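Local structure of beta-porphyranase A (Bacteroides plebeius, 4AW7) at residues N474-L482 against S492-S500. The protein hydrolyses the sulfated red-seaweed polysaccharide porphyran, cutting the (1->4) linkages between beta-D-galactopyranose and alpha-L-galactopyranose-6-sulfate and releasing mostly a disaccharide. Numbering follows the deposited sequence. Where two conformers were deposited one is given.
Sequences NKYYSSEYL and SFPFTGIES
Tyr476 lies flat over Ile498, whose CG1 sits 3.8 Å from the ring centroid and close to the ring normal, while Ile498 CA comes over the same ring further out, near CE1. With CG anti to the carbonyl carbon, the ring runs along 492-500 and sets its hydroxyl beyond the isoleucine. There OH accepts a nearly straight bond, 169° at the hydrogen, from Glu499 N at 3.2 Å; water 1, in the ring plane, joins the same hydroxyl to Glu499 O. A leucine in place of Tyr476 would probably expose part of Ile498 and leave Glu499 N and water 1 without their phenolic partner. The carboxylate of Glu499 turns elsewhere, to Lys587.

The two segments belong to different sheets, packed face to face, consistent with a beta-sandwich: 474-477 lies inside one, beside strand 577-589, and 492-496 is in an outer strand of the other, paired with 563-570, where Gly497 and Ile498 form a G1 bulge opposite Gly563. The N-to-C directions of strands 474-477 and 492-496 are 130° apart, and no direct backbone-to-backbone hydrogen bond joins the segments.

Ser478 makes the second polar link. Its OG, swung anti to the backbone N (chi1 -176°), donates to Pro494 O at 2.8 Å, somewhat out of the carbonyl plane, and accepts from Glu480 N, closing an ST turn. Water 3 also donates to Pro494 O. Ser478 CB stands over one face of Phe495, 4.1 Å from the ring centroid, whereas Tyr476 O meets that ring's edge, 3.4 Å from CE2. Phe493 likewise presents its edge to Glu480 O, 3.5 Å from CD2. Glu480 packs its CG on Pro494 CD, then bends at chi2; its salt-bridge partner is Lys483.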
loop_
_atom_site.group_PDB
_atom_site.type_symbol
_atom_site.label_atom_id
_atom_site.label_comp_id
_atom_site.label_asym_id
_atom_site.label_seq_id
_atom_site.Cartn_x
_atom_site.Cartn_y
_atom_site.Cartn_z
ATOM N N ASN A 474 -17.665 3.558 -5.159
ATOM C CA ASN A 474 -17.311 2.593 -6.189
ATOM C C ASN A 474 -16.339 3.239 -7.157
ATOM O O ASN A 474 -16.384 4.439 -7.408
ATOM C CB ASN A 474 -18.538 2.044 -6.902
ATOM C CG ASN A 474 -19.183 0.914 -6.111
ATOM O OD1 ASN A 474 -20.291 1.080 -5.583
ATOM N ND2 ASN A 474 -18.492 -0.204 -6.002
ATOM N N LYS A 475 -15.460 2.414 -7.724
ATOM C CA LYS A 475 -14.533 2.823 -8.757
ATOM C C LYS A 475 -14.908 2.135 -10.052
ATOM O O LYS A 475 -15.246 0.946 -10.059
ATOM C CB LYS A 475 -13.090 2.422 -8.376
ATOM C CG LYS A 475 -12.567 3.210 -7.193
ATOM C CD LYS A 475 -11.147 2.789 -6.821
ATOM C CE LYS A 475 -10.634 3.566 -5.670
ATOM N NZ LYS A 475 -9.223 3.259 -5.420
ATOM N N TYR A 476 -14.800 2.890 -11.139
ATOM C CA TYR A 476 -15.133 2.405 -12.473
ATOM C C TYR A 476 -13.917 2.632 -13.365
ATOM O O TYR A 476 -13.305 3.691 -13.332
ATOM C CB TYR A 476 -16.355 3.110 -13.026
ATOM C CG TYR A 476 -17.562 2.920 -12.170
ATOM C CD1 TYR A 476 -18.349 1.798 -12.306
ATOM C CD2 TYR A 476 -17.922 3.852 -11.221
ATOM C CE1 TYR A 476 -19.485 1.614 -11.549
ATOM C CE2 TYR A 476 -19.046 3.645 -10.406
ATOM C CZ TYR A 476 -19.836 2.544 -10.595
ATOM O OH TYR A 476 -20.983 2.331 -9.857
ATOM N N TYR A 477 -13.574 1.584 -14.102
ATOM C CA TYR A 477 -12.353 1.504 -14.880
ATOM C C TYR A 477 -12.693 1.551 -16.369
ATOM O O TYR A 477 -13.696 1.078 -16.812
ATOM C CB TYR A 477 -11.597 0.239 -14.517
ATOM C CG TYR A 477 -11.214 0.171 -13.049
ATOM C CD1 TYR A 477 -12.097 -0.317 -12.095
ATOM C CD2 TYR A 477 -9.991 0.615 -12.607
ATOM C CE1 TYR A 477 -11.767 -0.369 -10.756
ATOM C CE2 TYR A 477 -9.661 0.592 -11.250
ATOM C CZ TYR A 477 -10.551 0.087 -10.348
ATOM O OH TYR A 477 -10.266 0.048 -9.005
ATOM N N SER A 478 -11.773 2.095 -17.134
ATOM C CA SER A 478 -11.970 2.216 -18.580
ATOM C C SER A 478 -11.348 1.064 -19.335
ATOM O O SER A 478 -10.334 0.528 -18.912
ATOM C CB SER A 478 -11.383 3.532 -19.027
ATOM O OG SER A 478 -11.621 3.782 -20.431
ATOM N N SER A 479 -11.894 0.728 -20.518
ATOM C CA SER A 479 -11.266 -0.207 -21.426
ATOM C C SER A 479 -10.014 0.386 -22.034
ATOM O O SER A 479 -9.232 -0.356 -22.625
ATOM C CB SER A 479 -12.230 -0.565 -22.566
ATOM O OG SER A 479 -12.589 0.600 -23.312
ATOM N N GLU A 480 -9.831 1.708 -21.913
ATOM C CA GLU A 480 -8.675 2.419 -22.467
ATOM C C GLU A 480 -7.703 2.800 -21.378
ATOM O O GLU A 480 -8.111 3.363 -20.376
ATOM C CB GLU A 480 -9.143 3.688 -23.187
ATOM C CG GLU A 480 -9.998 3.426 -24.397
ATOM C CD GLU A 480 -9.182 2.872 -25.522
ATOM O OE1 GLU A 480 -8.184 3.507 -25.900
ATOM O OE2 GLU A 480 -9.538 1.797 -25.975
ATOM N N TYR A 481 -6.422 2.495 -21.583
ATOM C CA TYR A 481 -5.356 2.925 -20.681
ATOM C C TYR A 481 -4.105 3.203 -21.498
ATOM O O TYR A 481 -4.061 2.909 -22.709
ATOM C CB TYR A 481 -5.096 1.935 -19.501
ATOM C CG TYR A 481 -3.985 0.955 -19.748
ATOM C CD1 TYR A 481 -3.955 0.177 -20.892
ATOM C CD2 TYR A 481 -2.976 0.777 -18.817
ATOM C CE1 TYR A 481 -2.880 -0.689 -21.148
ATOM C CE2 TYR A 481 -1.910 -0.084 -19.045
ATOM C CZ TYR A 481 -1.854 -0.816 -20.231
ATOM O OH TYR A 481 -0.768 -1.642 -20.443
ATOM N N LEU A 482 -3.079 3.760 -20.859
ATOM C CA LEU A 482 -1.755 3.957 -21.470
ATOM C C LEU A 482 -1.850 4.545 -22.868
ATOM O O LEU A 482 -1.473 3.920 -23.869
ATOM C CB LEU A 482 -0.937 2.658 -21.409
ATOM C CG LEU A 482 0.544 2.787 -21.788
ATOM C CD1 LEU A 482 1.254 3.853 -20.961
ATOM C CD2 LEU A 482 1.213 1.447 -21.584
ATOM N N SER A 492 -10.301 9.878 -25.634
ATOM C CA SER A 492 -11.611 9.448 -25.167
ATOM C C SER A 492 -11.503 8.212 -24.276
ATOM O O SER A 492 -10.895 7.209 -24.658
ATOM C CB SER A 492 -12.464 9.124 -26.382
ATOM O OG SER A 492 -13.649 8.440 -26.037
ATOM N N PHE A 493 -12.112 8.288 -23.095
ATOM C CA PHE A 493 -12.122 7.181 -22.133
ATOM C C PHE A 493 -13.545 6.771 -21.818
ATOM O O PHE A 493 -14.251 7.534 -21.110
ATOM C CB PHE A 493 -11.349 7.574 -20.856
ATOM C CG PHE A 493 -9.874 7.764 -21.111
ATOM C CD1 PHE A 493 -9.392 8.991 -21.520
ATOM C CD2 PHE A 493 -8.991 6.706 -20.985
ATOM C CE1 PHE A 493 -8.038 9.183 -21.792
ATOM C CE2 PHE A 493 -7.662 6.875 -21.249
ATOM C CZ PHE A 493 -7.176 8.114 -21.657
ATOM N N PRO A 494 -13.947 5.585 -22.294
ATOM C CA PRO A 494 -15.308 5.125 -22.014
ATOM C C PRO A 494 -15.376 4.353 -20.716
ATOM O O PRO A 494 -14.409 3.666 -20.332
ATOM C CB PRO A 494 -15.615 4.202 -23.204
ATOM C CG PRO A 494 -14.293 3.694 -23.634
ATOM C CD PRO A 494 -13.280 4.736 -23.310
ATOM N N PHE A 495 -16.523 4.469 -20.057
ATOM C CA PHE A 495 -16.824 3.740 -18.811
ATOM C C PHE A 495 -18.202 3.113 -18.944
ATOM O O PHE A 495 -19.054 3.662 -19.661
ATOM C CB PHE A 495 -16.812 4.692 -17.622
ATOM C CG PHE A 495 -15.484 5.309 -17.368
ATOM C CD1 PHE A 495 -15.094 6.438 -18.058
ATOM C CD2 PHE A 495 -14.609 4.741 -16.456
ATOM C CE1 PHE A 495 -13.872 7.004 -17.857
ATOM C CE2 PHE A 495 -13.350 5.330 -16.255
ATOM C CZ PHE A 495 -12.994 6.442 -16.946
ATOM N N THR A 496 -18.433 1.988 -18.282
ATOM C CA THR A 496 -19.699 1.278 -18.331
ATOM C C THR A 496 -20.174 0.893 -16.933
ATOM O O THR A 496 -19.378 0.782 -16.000
ATOM C CB THR A 496 -19.578 0.017 -19.216
ATOM O OG1 THR A 496 -18.639 -0.907 -18.648
ATOM C CG2 THR A 496 -19.156 0.374 -20.657
ATOM N N GLY A 497 -21.478 0.632 -16.817
ATOM C CA GLY A 497 -22.030 0.093 -15.583
ATOM C C GLY A 497 -22.119 1.061 -14.421
ATOM O O GLY A 497 -22.268 0.623 -13.295
ATOM N N ILE A 498 -22.024 2.347 -14.662
ATOM C CA ILE A 498 -22.020 3.305 -13.568
ATOM C C ILE A 498 -23.383 3.440 -12.928
ATOM O O ILE A 498 -24.388 3.639 -13.597
ATOM C CB ILE A 498 -21.485 4.682 -14.032
ATOM C CG1 ILE A 498 -19.980 4.494 -14.491
ATOM C CG2 ILE A 498 -21.724 5.764 -12.935
ATOM C CD1 ILE A 498 -19.154 5.701 -14.586
ATOM N N GLU A 499 -23.438 3.275 -11.617
ATOM C CA GLU A 499 -24.613 3.670 -10.840
ATOM C C GLU A 499 -24.481 5.072 -10.396
ATOM O O GLU A 499 -23.744 5.381 -9.455
ATOM C CB GLU A 499 -24.811 2.837 -9.595
ATOM C CG GLU A 499 -25.396 1.532 -9.850
ATOM C CD GLU A 499 -26.043 0.961 -8.601
ATOM O OE1 GLU A 499 -26.693 1.699 -7.816
ATOM O OE2 GLU A 499 -25.906 -0.259 -8.444
ATOM N N SER A 500 -25.163 5.978 -11.073
ATOM C CA SER A 500 -25.156 7.378 -10.694
ATOM C C SER A 500 -26.193 7.631 -9.612
ATOM O O SER A 500 -26.945 6.751 -9.253
ATOM C CB SER A 500 -25.262 8.291 -11.880
ATOM O OG SER A 500 -25.102 9.627 -11.465
HETATM O O HOH W 1 -21.636 4.235 -8.152
HETATM O O HOH W 2 -16.411 1.469 -16.255
HETATM O O HOH W 3 -14.758 0.845 -20.656
HETATM O O HOH W 4 -8.245 6.787 -25.298
#